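Local coordinates for myosin-2 (Saccharomyces cerevisiae, PDB 6IXO), which carries organelles and proteins along polarized actin cables, gripping receptor proteins on its cargo through the globular tail domain that makes up this chain, at residues Pro54-Ile59 and Asp390-Tyr395; Thr83-Val88 and Val102-Asn107; Thr90-Lys93 and Pro99-Val102; Asn95-Ser100 and Asn160-Lys165; Arg109-Phe114 and Asp149-Leu154. All coordinates share one frame; numbering follows the deposited sequence.

Contact 1: Pro54-Ile59 and Asp390-Tyr395; sequences PARILI and DQVEAY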
# COMPACT_ATOMS: atom_id res chain seq x y z
N PRO A 54 10.85 3.45 16.43
CA PRO A 54 11.31 4.81 16.10
C PRO A 54 10.32 5.87 16.49
O PRO A 54 10.72 6.87 17.09
CB PRO A 54 11.47 4.77 14.56
CG PRO A 54 11.68 3.33 14.27
CD PRO A 54 10.73 2.64 15.18
N ALA A 55 9.04 5.66 16.18
CA ALA A 55 8.04 6.65 16.60
C ALA A 55 8.05 6.87 18.12
O ALA A 55 7.97 8.02 18.55
CB ALA A 55 6.66 6.24 16.16
N ARG A 56 8.14 5.80 18.92
CA ARG A 56 8.04 5.97 20.37
C ARG A 56 9.23 6.75 20.85
O ARG A 56 9.11 7.62 21.72
CB ARG A 56 7.96 4.61 21.11
CG ARG A 56 6.78 3.72 20.70
CD ARG A 56 5.54 4.01 21.50
NE ARG A 56 4.36 3.25 21.07
CZ ARG A 56 4.02 2.05 21.53
NH1 ARG A 56 2.92 1.45 21.07
NH2 ARG A 56 4.76 1.44 22.44
N ILE A 57 10.40 6.46 20.30
CA ILE A 57 11.59 7.24 20.70
C ILE A 57 11.44 8.74 20.35
O ILE A 57 11.72 9.61 21.18
CB ILE A 57 12.84 6.66 20.05
CG1 ILE A 57 13.13 5.31 20.70
CG2 ILE A 57 14.02 7.61 20.23
CD1 ILE A 57 14.22 4.48 20.01
N LEU A 58 10.99 9.02 19.13
CA LEU A 58 10.75 10.40 18.69
C LEU A 58 9.76 11.11 19.60
O LEU A 58 9.94 12.27 19.93
CB LEU A 58 10.21 10.40 17.25
CG LEU A 58 11.19 9.93 16.17
CD1 LEU A 58 10.48 9.86 14.79
CD2 LEU A 58 12.39 10.83 16.10
N ILE A 59 8.70 10.40 19.97
CA ILE A 59 7.67 10.94 20.85
C ILE A 59 8.25 11.33 22.21
O ILE A 59 7.92 12.39 22.78
CB ILE A 59 6.51 9.91 21.02
CG1 ILE A 59 5.68 9.86 19.71
CG2 ILE A 59 5.60 10.27 22.21
CD1 ILE A 59 4.78 8.59 19.59
N ASP A 390 -2.08 5.67 25.06
CA ASP A 390 -1.81 5.36 26.45
C ASP A 390 -0.31 5.51 26.60
O ASP A 390 0.46 5.03 25.77
CB ASP A 390 -2.28 3.95 26.82
N GLN A 391 0.11 6.22 27.65
CA GLN A 391 1.51 6.54 27.84
C GLN A 391 2.30 5.26 28.09
O GLN A 391 2.07 4.57 29.08
CB GLN A 391 1.67 7.52 29.01
CG GLN A 391 1.02 8.87 28.76
CD GLN A 391 2.01 9.92 28.26
OE1 GLN A 391 2.85 10.41 29.03
NE2 GLN A 391 1.93 10.26 26.98
N VAL A 392 3.22 4.94 27.18
CA VAL A 392 4.01 3.72 27.30
C VAL A 392 5.43 3.99 27.82
O VAL A 392 6.06 4.97 27.42
CB VAL A 392 4.11 2.96 25.95
CG1 VAL A 392 4.85 1.64 26.12
CG2 VAL A 392 2.73 2.70 25.38
N GLU A 393 5.89 3.13 28.73
CA GLU A 393 7.26 3.16 29.23
C GLU A 393 8.31 3.52 28.17
O GLU A 393 8.22 3.09 27.01
CB GLU A 393 7.63 1.80 29.85
CG GLU A 393 8.98 1.81 30.58
CD GLU A 393 9.60 0.42 30.72
OE1 GLU A 393 10.30 -0.01 29.78
OE2 GLU A 393 9.39 -0.22 31.78
N ALA A 394 9.29 4.32 28.58
CA ALA A 394 10.40 4.73 27.74
C ALA A 394 11.27 3.54 27.35
O ALA A 394 11.91 2.94 28.22
CB ALA A 394 11.24 5.79 28.46
N TYR A 395 11.29 3.21 26.06
CA TYR A 395 12.04 2.05 25.57
C TYR A 395 12.84 2.33 24.30
O TYR A 395 12.34 2.96 23.39
CB TYR A 395 11.10 0.88 25.31
CG TYR A 395 11.69 -0.23 24.45
CD1 TYR A 395 12.73 -1.04 24.93
CD2 TYR A 395 11.18 -0.51 23.20
CE1 TYR A 395 13.25 -2.08 24.15
CE2 TYR A 395 11.70 -1.54 22.42
CZ TYR A 395 12.73 -2.32 22.90
OH TYR A 395 13.24 -3.35 22.10

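Contact 2: Thr83-Val88 and Val102-Asn107; sequences TTIQKV and VFWLAN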
# COMPACT_ATOMS: atom_id res chain seq x y z
N THR A 83 11.60 15.26 6.75
CA THR A 83 12.38 15.14 5.53
C THR A 83 12.99 13.76 5.42
O THR A 83 12.95 13.13 4.36
CB THR A 83 13.54 16.18 5.48
OG1 THR A 83 12.99 17.50 5.55
CG2 THR A 83 14.33 16.03 4.17
N THR A 84 13.56 13.29 6.53
CA THR A 84 14.32 12.04 6.50
C THR A 84 13.39 10.86 6.27
O THR A 84 13.68 9.96 5.46
CB THR A 84 15.14 11.85 7.81
OG1 THR A 84 16.10 12.91 7.91
CG2 THR A 84 15.87 10.50 7.79
N ILE A 85 12.25 10.85 6.94
CA ILE A 85 11.36 9.70 6.77
C ILE A 85 10.89 9.65 5.32
O ILE A 85 10.91 8.60 4.69
CB ILE A 85 10.13 9.76 7.70
CG1 ILE A 85 10.59 9.49 9.17
CG2 ILE A 85 9.07 8.76 7.24
CD1 ILE A 85 9.46 9.65 10.24
N GLN A 86 10.48 10.79 4.79
CA GLN A 86 9.96 10.78 3.42
C GLN A 86 11.07 10.32 2.48
O GLN A 86 10.84 9.50 1.58
CB GLN A 86 9.46 12.17 3.00
CG GLN A 86 8.93 12.17 1.54
CD GLN A 86 7.96 13.29 1.22
OE1 GLN A 86 7.10 13.67 2.04
NE2 GLN A 86 8.07 13.82 0.03
N LYS A 87 12.27 10.84 2.69
CA LYS A 87 13.42 10.44 1.89
C LYS A 87 13.68 8.94 2.01
O LYS A 87 13.97 8.27 1.01
CB LYS A 87 14.67 11.22 2.30
CG LYS A 87 15.91 10.80 1.50
CD LYS A 87 17.10 11.75 1.72
CE LYS A 87 18.24 11.44 0.76
NZ LYS A 87 19.44 12.29 0.99
N VAL A 88 13.59 8.41 3.21
CA VAL A 88 13.80 6.97 3.38
C VAL A 88 12.77 6.18 2.58
O VAL A 88 13.10 5.18 1.93
CB VAL A 88 13.73 6.56 4.88
CG1 VAL A 88 13.66 5.05 5.01
CG2 VAL A 88 15.02 7.08 5.61
N VAL A 102 5.51 -0.93 5.02
CA VAL A 102 4.46 -1.09 6.03
C VAL A 102 4.99 -0.58 7.40
O VAL A 102 4.27 0.08 8.17
CB VAL A 102 4.01 -2.56 6.14
CG1 VAL A 102 2.99 -2.74 7.27
CG2 VAL A 102 3.39 -3.05 4.74
N PHE A 103 6.24 -0.92 7.64
CA PHE A 103 6.96 -0.47 8.84
C PHE A 103 6.83 1.05 8.98
O PHE A 103 6.45 1.57 10.04
CB PHE A 103 8.43 -0.88 8.74
CG PHE A 103 9.28 -0.41 9.91
CD1 PHE A 103 9.34 -1.16 11.08
CD2 PHE A 103 10.05 0.74 9.80
CE1 PHE A 103 10.13 -0.74 12.17
CE2 PHE A 103 10.88 1.16 10.88
CZ PHE A 103 10.90 0.40 12.05
N TRP A 104 7.18 1.77 7.91
CA TRP A 104 7.15 3.23 7.99
C TRP A 104 5.72 3.76 8.06
O TRP A 104 5.47 4.75 8.74
CB TRP A 104 7.93 3.87 6.83
CG TRP A 104 9.37 3.82 7.14
CD1 TRP A 104 10.32 3.06 6.55
CD2 TRP A 104 10.01 4.49 8.24
NE1 TRP A 104 11.53 3.23 7.17
CE2 TRP A 104 11.37 4.10 8.22
CE3 TRP A 104 9.57 5.38 9.22
CZ2 TRP A 104 12.28 4.57 9.15
CZ3 TRP A 104 10.49 5.83 10.17
CH2 TRP A 104 11.83 5.43 10.12
N LEU A 105 4.77 3.11 7.38
CA LEU A 105 3.37 3.50 7.55
C LEU A 105 2.95 3.38 9.02
O LEU A 105 2.23 4.25 9.55
CB LEU A 105 2.46 2.62 6.66
CG LEU A 105 2.57 2.93 5.13
CD1 LEU A 105 1.76 1.87 4.31
CD2 LEU A 105 2.09 4.34 4.82
N ALA A 106 3.34 2.28 9.67
CA ALA A 106 2.97 2.07 11.07
C ALA A 106 3.55 3.21 11.93
O ALA A 106 2.87 3.77 12.82
CB ALA A 106 3.48 0.75 11.56
N ASN A 107 4.81 3.54 11.66
CA ASN A 107 5.50 4.52 12.51
C ASN A 107 4.97 5.93 12.33
O ASN A 107 4.80 6.69 13.30
CB ASN A 107 7.01 4.46 12.25
CG ASN A 107 7.66 3.42 13.11
OD1 ASN A 107 7.97 3.67 14.31
ND2 ASN A 107 7.77 2.21 12.57

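Contact 3: Thr90-Lys93 and Pro99-Val102; sequences TQLK and PSGV. With SO4 (sulfate ion), chain D.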
# COMPACT_ATOMS: atom_id res chain seq x y z
N THR A 90 11.24 7.10 -0.10
CA THR A 90 11.52 7.37 -1.52
C THR A 90 12.59 6.42 -2.09
O THR A 90 12.61 6.08 -3.28
CB THR A 90 11.90 8.87 -1.66
OG1 THR A 90 10.73 9.65 -1.37
CG2 THR A 90 12.36 9.22 -3.08
N GLN A 91 13.47 5.96 -1.21
CA GLN A 91 14.61 5.12 -1.59
C GLN A 91 14.32 3.63 -1.45
O GLN A 91 15.17 2.81 -1.77
CB GLN A 91 15.83 5.52 -0.74
CG GLN A 91 16.33 6.94 -1.11
CD GLN A 91 17.56 7.38 -0.33
OE1 GLN A 91 17.81 6.92 0.78
NE2 GLN A 91 18.34 8.28 -0.92
N LEU A 92 13.12 3.27 -0.98
CA LEU A 92 12.81 1.86 -0.81
C LEU A 92 12.77 1.13 -2.17
O LEU A 92 12.23 1.66 -3.15
CB LEU A 92 11.47 1.67 -0.12
CG LEU A 92 11.41 2.23 1.31
CD1 LEU A 92 10.05 1.85 1.86
CD2 LEU A 92 12.54 1.61 2.15
N LYS A 93 13.30 -0.07 -2.22
CA LYS A 93 13.23 -0.84 -3.46
C LYS A 93 13.43 -2.32 -3.20
O LYS A 93 13.85 -2.72 -2.13
CB LYS A 93 14.28 -0.33 -4.43
CG LYS A 93 15.66 -0.58 -3.89
CD LYS A 93 16.74 -0.08 -4.83
CE LYS A 93 16.55 1.40 -5.12
NZ LYS A 93 16.94 2.29 -3.98
N PRO A 99 7.86 -5.01 3.41
CA PRO A 99 7.98 -4.82 4.88
C PRO A 99 8.46 -3.42 5.26
O PRO A 99 7.92 -2.88 6.23
CB PRO A 99 9.01 -5.90 5.32
CG PRO A 99 9.66 -6.37 4.05
CD PRO A 99 8.68 -6.14 2.94
N SER A 100 9.42 -2.83 4.54
CA SER A 100 9.89 -1.50 4.98
C SER A 100 8.81 -0.47 4.82
O SER A 100 8.67 0.42 5.63
CB SER A 100 11.15 -1.08 4.24
OG SER A 100 12.21 -1.97 4.58
N GLY A 101 8.01 -0.59 3.76
CA GLY A 101 6.95 0.39 3.59
C GLY A 101 5.89 0.28 4.67
O GLY A 101 5.38 1.28 5.16
N VAL A 102 5.51 -0.93 5.02
CA VAL A 102 4.46 -1.09 6.03
C VAL A 102 4.99 -0.58 7.40
O VAL A 102 4.27 0.08 8.17
CB VAL A 102 4.01 -2.56 6.14
CG1 VAL A 102 2.99 -2.74 7.27
CG2 VAL A 102 3.39 -3.05 4.74
S SO4 D . 15.86 5.47 -5.44
O1 SO4 D . 16.14 6.13 -6.71
O2 SO4 D . 14.86 4.42 -5.63
O3 SO4 D . 17.10 4.90 -4.92
O4 SO4 D . 15.34 6.47 -4.51

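Contact 4: Asn95-Ser100 and Asn160-Lys165; sequences NDLIPS and NIWLKK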
# COMPACT_ATOMS: atom_id res chain seq x y z
N ASN A 95 13.39 -6.35 -2.53
CA ASN A 95 12.80 -7.35 -1.64
C ASN A 95 12.29 -6.75 -0.36
O ASN A 95 11.41 -7.29 0.27
CB ASN A 95 13.82 -8.44 -1.30
CG ASN A 95 14.05 -9.42 -2.46
OD1 ASN A 95 13.23 -9.54 -3.38
ND2 ASN A 95 15.16 -10.14 -2.41
N ASP A 96 12.87 -5.62 0.02
CA ASP A 96 12.51 -4.94 1.26
C ASP A 96 11.31 -4.03 1.13
O ASP A 96 10.79 -3.52 2.14
CB ASP A 96 13.69 -4.11 1.76
CG ASP A 96 14.76 -4.96 2.36
OD1 ASP A 96 14.40 -6.04 2.87
OD2 ASP A 96 15.93 -4.55 2.32
N LEU A 97 10.85 -3.82 -0.10
CA LEU A 97 9.84 -2.80 -0.36
C LEU A 97 8.57 -2.95 0.48
O LEU A 97 8.08 -1.98 1.06
CB LEU A 97 9.46 -2.83 -1.85
CG LEU A 97 8.35 -1.84 -2.22
CD1 LEU A 97 8.74 -0.42 -1.96
CD2 LEU A 97 8.06 -2.05 -3.71
N ILE A 98 8.03 -4.16 0.56
CA ILE A 98 6.77 -4.32 1.27
C ILE A 98 6.98 -4.19 2.81
O ILE A 98 6.33 -3.35 3.43
CB ILE A 98 6.07 -5.68 0.92
CG1 ILE A 98 5.58 -5.63 -0.55
CG2 ILE A 98 4.91 -5.96 1.88
CD1 ILE A 98 5.33 -7.10 -1.17
N PRO A 99 7.86 -5.01 3.41
CA PRO A 99 7.98 -4.82 4.88
C PRO A 99 8.46 -3.42 5.26
O PRO A 99 7.92 -2.88 6.23
CB PRO A 99 9.01 -5.90 5.32
CG PRO A 99 9.66 -6.37 4.05
CD PRO A 99 8.68 -6.14 2.94
N SER A 100 9.42 -2.83 4.54
CA SER A 100 9.89 -1.50 4.98
C SER A 100 8.81 -0.47 4.82
O SER A 100 8.67 0.42 5.63
CB SER A 100 11.15 -1.08 4.24
OG SER A 100 12.21 -1.97 4.58
N ASN A 160 1.43 7.22 -0.83
CA ASN A 160 1.41 7.29 -2.30
C ASN A 160 2.72 6.91 -2.95
O ASN A 160 2.75 6.32 -4.02
CB ASN A 160 1.00 8.68 -2.72
CG ASN A 160 -0.49 8.80 -2.80
OD1 ASN A 160 -1.08 8.33 -3.76
ND2 ASN A 160 -1.12 9.35 -1.76
N ILE A 161 3.81 7.29 -2.32
CA ILE A 161 5.13 6.92 -2.83
C ILE A 161 5.26 5.39 -2.83
O ILE A 161 5.69 4.76 -3.82
CB ILE A 161 6.24 7.53 -1.98
CG1 ILE A 161 6.34 9.05 -2.26
CG2 ILE A 161 7.60 6.85 -2.25
CD1 ILE A 161 7.20 9.82 -1.20
N TRP A 162 4.84 4.79 -1.73
CA TRP A 162 4.93 3.34 -1.57
C TRP A 162 4.01 2.61 -2.53
O TRP A 162 4.42 1.64 -3.16
CB TRP A 162 4.57 2.97 -0.15
CG TRP A 162 4.74 1.49 0.19
CD1 TRP A 162 5.90 0.74 0.12
CD2 TRP A 162 3.73 0.62 0.68
NE1 TRP A 162 5.65 -0.54 0.57
CE2 TRP A 162 4.33 -0.63 0.92
CE3 TRP A 162 2.36 0.78 0.94
CZ2 TRP A 162 3.61 -1.72 1.41
CZ3 TRP A 162 1.65 -0.30 1.45
CH2 TRP A 162 2.27 -1.53 1.68
N LEU A 163 2.77 3.06 -2.60
CA LEU A 163 1.77 2.36 -3.40
C LEU A 163 2.20 2.39 -4.88
O LEU A 163 2.05 1.39 -5.60
CB LEU A 163 0.39 3.00 -3.20
CG LEU A 163 -0.82 2.20 -3.71
CD1 LEU A 163 -0.73 0.72 -3.30
CD2 LEU A 163 -2.16 2.79 -3.21
N LYS A 164 2.77 3.51 -5.33
CA LYS A 164 3.24 3.58 -6.71
C LYS A 164 4.37 2.59 -6.96
O LYS A 164 4.42 1.93 -8.00
CB LYS A 164 3.70 5.00 -7.05
CG LYS A 164 4.40 5.07 -8.44
CD LYS A 164 4.77 6.53 -8.84
CE LYS A 164 3.53 7.45 -8.88
NZ LYS A 164 2.48 7.05 -9.94
N LYS A 165 5.28 2.46 -6.01
CA LYS A 165 6.36 1.48 -6.15
C LYS A 165 5.81 0.06 -6.20
O LYS A 165 6.31 -0.77 -6.96
CB LYS A 165 7.38 1.60 -4.99
CG LYS A 165 8.33 2.82 -5.12
CD LYS A 165 9.02 3.08 -3.72
CE LYS A 165 9.94 4.32 -3.82
NZ LYS A 165 11.09 4.06 -4.70

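Contact 5: Arg109-Phe114 and Asp149-Leu154; sequences RELYSF and DDFEAL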
# COMPACT_ATOMS: atom_id res chain seq x y z
N ARG A 109 1.97 6.58 11.30
CA ARG A 109 0.64 6.59 11.94
C ARG A 109 0.77 6.79 13.45
O ARG A 109 -0.07 7.45 14.09
CB ARG A 109 -0.12 5.28 11.66
CG ARG A 109 -1.54 5.30 12.23
CD ARG A 109 -2.36 6.43 11.57
NE ARG A 109 -3.79 6.35 11.93
CZ ARG A 109 -4.70 7.25 11.54
NH1 ARG A 109 -4.32 8.32 10.80
NH2 ARG A 109 -5.97 7.11 11.92
N GLU A 110 1.80 6.19 14.04
CA GLU A 110 1.94 6.32 15.50
C GLU A 110 2.29 7.79 15.85
O GLU A 110 1.81 8.34 16.83
CB GLU A 110 3.04 5.38 16.02
CG GLU A 110 3.26 5.43 17.54
CD GLU A 110 2.24 4.58 18.27
OE1 GLU A 110 1.37 3.98 17.60
OE2 GLU A 110 2.34 4.50 19.51
N LEU A 111 3.12 8.42 15.03
CA LEU A 111 3.51 9.81 15.23
C LEU A 111 2.31 10.74 15.07
O LEU A 111 2.09 11.65 15.86
CB LEU A 111 4.59 10.21 14.23
CG LEU A 111 5.99 9.66 14.49
CD1 LEU A 111 6.92 9.87 13.27
CD2 LEU A 111 6.57 10.31 15.79
N TYR A 112 1.54 10.50 14.03
CA TYR A 112 0.41 11.37 13.76
C TYR A 112 -0.58 11.24 14.89
O TYR A 112 -1.10 12.22 15.42
CB TYR A 112 -0.23 11.01 12.39
CG TYR A 112 -1.51 11.79 12.13
CD1 TYR A 112 -1.46 13.15 11.78
CD2 TYR A 112 -2.76 11.20 12.28
CE1 TYR A 112 -2.64 13.89 11.59
CE2 TYR A 112 -3.94 11.92 12.06
CZ TYR A 112 -3.87 13.27 11.73
OH TYR A 112 -5.04 13.99 11.50
N SER A 113 -0.77 10.00 15.34
CA SER A 113 -1.71 9.75 16.41
C SER A 113 -1.25 10.43 17.70
O SER A 113 -2.06 10.93 18.48
CB SER A 113 -1.87 8.23 16.62
OG SER A 113 -2.32 7.61 15.39
N PHE A 114 0.05 10.45 17.92
CA PHE A 114 0.55 11.16 19.09
C PHE A 114 0.25 12.66 19.01
O PHE A 114 -0.12 13.27 19.99
CB PHE A 114 2.06 10.98 19.26
CG PHE A 114 2.60 11.88 20.35
CD1 PHE A 114 2.28 11.62 21.65
CD2 PHE A 114 3.32 13.02 20.04
CE1 PHE A 114 2.70 12.48 22.69
CE2 PHE A 114 3.75 13.89 21.07
CZ PHE A 114 3.43 13.61 22.38
N ASP A 149 -0.87 18.89 10.72
CA ASP A 149 -0.93 18.95 9.24
C ASP A 149 0.29 18.35 8.55
O ASP A 149 0.15 17.64 7.54
CB ASP A 149 -1.09 20.39 8.75
CG ASP A 149 -2.47 20.96 9.05
OD1 ASP A 149 -3.41 20.18 9.34
OD2 ASP A 149 -2.61 22.19 8.94
N ASP A 150 1.48 18.65 9.06
CA ASP A 150 2.71 18.09 8.45
C ASP A 150 2.75 16.56 8.53
O ASP A 150 3.15 15.89 7.56
CB ASP A 150 3.96 18.68 9.14
CG ASP A 150 4.19 20.18 8.81
OD1 ASP A 150 3.58 20.68 7.85
OD2 ASP A 150 4.96 20.84 9.53
N PHE A 151 2.34 15.96 9.65
CA PHE A 151 2.31 14.49 9.70
C PHE A 151 1.18 13.89 8.86
O PHE A 151 1.33 12.82 8.30
CB PHE A 151 2.21 14.00 11.16
CG PHE A 151 3.56 13.94 11.83
CD1 PHE A 151 4.60 13.27 11.24
CD2 PHE A 151 3.79 14.57 13.03
CE1 PHE A 151 5.85 13.22 11.81
CE2 PHE A 151 5.05 14.51 13.61
CZ PHE A 151 6.08 13.85 12.97
N GLU A 152 0.06 14.59 8.77
CA GLU A 152 -0.99 14.16 7.86
C GLU A 152 -0.46 14.13 6.42
O GLU A 152 -0.65 13.14 5.68
CB GLU A 152 -2.17 15.11 7.99
CG GLU A 152 -3.32 14.85 7.03
CD GLU A 152 -4.45 15.87 7.20
OE1 GLU A 152 -5.42 15.57 7.92
OE2 GLU A 152 -4.36 16.98 6.63
N ALA A 153 0.23 15.20 6.03
CA ALA A 153 0.85 15.26 4.70
C ALA A 153 1.90 14.16 4.54
O ALA A 153 1.95 13.48 3.48
CB ALA A 153 1.48 16.67 4.44
N LEU A 154 2.73 13.96 5.56
CA LEU A 154 3.75 12.89 5.48
C LEU A 154 3.10 11.50 5.23
O LEU A 154 3.55 10.73 4.37
CB LEU A 154 4.59 12.82 6.75
CG LEU A 154 5.69 11.74 6.80
CD1 LEU A 154 6.72 11.93 5.66
CD2 LEU A 154 6.44 11.79 8.17
O HOH W 1 -5.94 12.74 8.72

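Contact 1: Pro54-Ile59 and Asp390-Tyr395
Arg56, on helix 53-67, meets Val392 of the loop between helices 336-350 and 403-415, and the next residue, Ile57, meets Tyr395. The first pair is a van der Waals contact between an apolar branch and a flat cation: Val392 CG2 stands over one face of the Arg56 guanidinium, displaced toward its rim, and Val392 CG1 comes 3.7 Å from Arg56 NH2. A bend at chi2 (-87°) turns the arginine chain away from its extended course and brings the group beside the valine. The second pair sets a side-chain methylene against a backbone carbonyl, with Ile57 CG1 3.7 Å from Tyr395 O. Near it, the Tyr395 ring makes a cation-pi contact with Arg49, while Ile57 also touches Thr405 of helix 403-415.

Polar bonding lies elsewhere: no hydrogen bond links the two segments, and Arg56 NE forms a salt bridge with Glu110 of helix 97-124. Only 145 Å² is buried, both sides summed. The chemistry therefore implies that, between these segments, the C-terminal loop meets helix 53-67 through van der Waals contact, over an arginine whose charge is engaged by Glu110.

Contact 2: Thr83-Val88 and Val102-Asn107
Ile85 and Val88, one turn apart on helix 71-90, pack against the indole of Trp104 in a helical hairpin: helix 97-124 follows helix 71-90 after a short loop in this all-helical cargo-binding domain. The tight part is buried and mostly apolar. Ile85 CG1 reaches Trp104 CZ3 at 3.8 Å, and Ile85 CG2 lies 3.9 Å from Trp104 CE3, so both branches of the isoleucine engage the six-membered ring. Val88 approaches the other end of the indole, its side chain crossing at about a right angle, with Val88 CG1 3.5 Å from Trp104 NE1. The tryptophan spans the two because CG sits beside its own backbone N (chi1 -79°), which swings the ring toward helix 71-90. Phe35 meets this indole edge-to-face, and Leu32 of helix 20-32 touches it too. With the indole of Trp104 cut back to an alanine, Ile85 and Val88 would probably lose their shared partner and a gap would open between the helices.

By contrast, Thr83 and Lys87 lie on the solvent side of helix 71-90 and take no part in the packing. Within helix 97-124, Phe103 O accepts from both Asn107 N and Asn107 ND2; the side-chain bond is 2.9 Å long from Asn107 ND2 to Phe103 O, and its donor lies 45° out of the carbonyl plane.

Contact 3: Thr90-Lys93 and Pro99-Val102
Leu92 and Ser100 bring their CA atoms to 7.3 Å, the nearest backbone approach between the loop that leaves helix 71-90 and the first turns of helix 97-124. Leu92 carries the contact with both of its methyl groups. Leu92 CD2 rests 3.7 Å from Ser100 CB, while Leu92 CD1 lies 3.7 Å from Gly101 N and also near Gly101 CA, so one branch meets a side chain and the other the bare backbone of the helix.

On the other side of the loop, Lys93 folds back on its own segment. Bends at chi3 (57°) and chi4 (74°) curl its chain until Lys93 NZ donates to Gln91 O at 2.9 Å and to sulfate O3 at 2.8 Å; a weak bond to sulfate O2 is longer. The sulfate probably comes from the crystallisation liquor. Lys165 of helix 134-180 also donates to the carbonyls of Thr90 and Leu92.

The chemistry thus divides the interhelical turn: a buried leucine joins it to helix 97-124 by apolar contact, while lysine ammonium groups take up the carbonyl oxygens of Thr90, Gln91 and Leu92.

Contact 4: Asn95-Ser100 and Asn160-Lys165
Trp162 makes the one hydrogen bond across this contact, from its indole NE1 to Leu97 O in the first turn of helix 97-124. The N...O distance, Trp162 NE1 to Leu97 O, is 2.9 Å and the angle at the hydrogen is 153°. The acceptor lies near the indole plane, but the donor stands 45° above the carbonyl plane of Leu97. With CG anti to the backbone N (chi1 -175°), the ring extends across to the neighbouring helix. Its five-membered end also packs on the leucine, Trp162 CD1 to Leu97 CD1 being 3.7 Å, and its six-membered end approaches Ile98, with Trp162 CZ2 3.8 Å from Ile98 O.

One turn later Lys165 contributes its aliphatic part. Lys165 CB is 3.9 Å from both Leu97 CD1 and Leu97 CD2, so the leucine fork is set against the base of the lysine chain. The ammonium leads elsewhere, to the carbonyl oxygens of Thr90 and Leu92.

In all 217 Å² is buried, both sides summed. Around the pair, helix 202-218 reaches Ile98 through Phe208 and Ser211 and Trp162 through Met216, while helix 71-90 touches Ile161; the contact thus lies between helices 97-124 and 134-180, with these two helices beside it.

Contact 5: Arg109-Phe114 and Asp149-Leu154
Leu111 and Tyr112 face Phe151 and Glu152 in a helix-helix contact, apolar in its buried part and water-bridged at its exposed rim, where helix 97-124 runs against helix 134-180. The short segments are nearly antiparallel, at 158°, with axes 9.2 Å apart. Tyr112 and Phe151 bring their CA atoms within 5.5 Å.

On the buried side, Leu111 CB sits over the Phe151 ring in a CH-pi contact, 4.1 Å from the ring centroid and 12° off the normal. Leu111 CD1 adds a second touch, 3.8 Å from Phe151 CE1. Leu82 of helix 71-90 also packs on the phenylalanine, and Leu58 of helix 53-67 on the leucine. These neighbours place the contact in the helical bundle of the globular tail, where helices 53-67, 71-90, 97-124 and 134-180 lie against one another.

Toward solvent, Tyr112 CG is anti to the backbone N, which lays the ring alongside helix 134-180. The edge of that ring meets Phe151 CB, 3.8 Å from Tyr112 CD1. Farther out the tyrosine and Glu152 run side by side in the same direction, with Tyr112 CE1 3.8 Å from Glu152 CB and the ring and carboxylate planes 30° apart. A water bridges their ends, donating to Glu152 OE1 at 3.0 Å and hydrogen-bonded to Tyr112 OH. Replacing Tyr112 with an alanine would probably leave this water without its hydroxyl partner and uncover Phe151 CB and the aliphatic part of Glu152.

In the fold
Helix 97-124 links contacts 2, 3, 4 and 5, which follow it from its start to its middle. Contacts 3 and 4 are nearly one site, with centres 4 Å apart: Lys165 NZ lies 3.1 Å from Leu92 O, and the bound sulfate is beside both Lys93 and Lys165. Contact 2 is next, its centre 10 Å from that of contact 4, and Trp162 packs on Val102 and Leu105 between them. Contact 5, centred 19 Å from contact 4, uses the same helix pair. Contact 1 closes the longest loop and encloses the others in sequence; the salt bridge from Arg56 NE to Glu110 OE2 (2.8 Å) ties it to contact 5, and Ala55 N to Asn107 OD1 (2.9 Å) to contact 2.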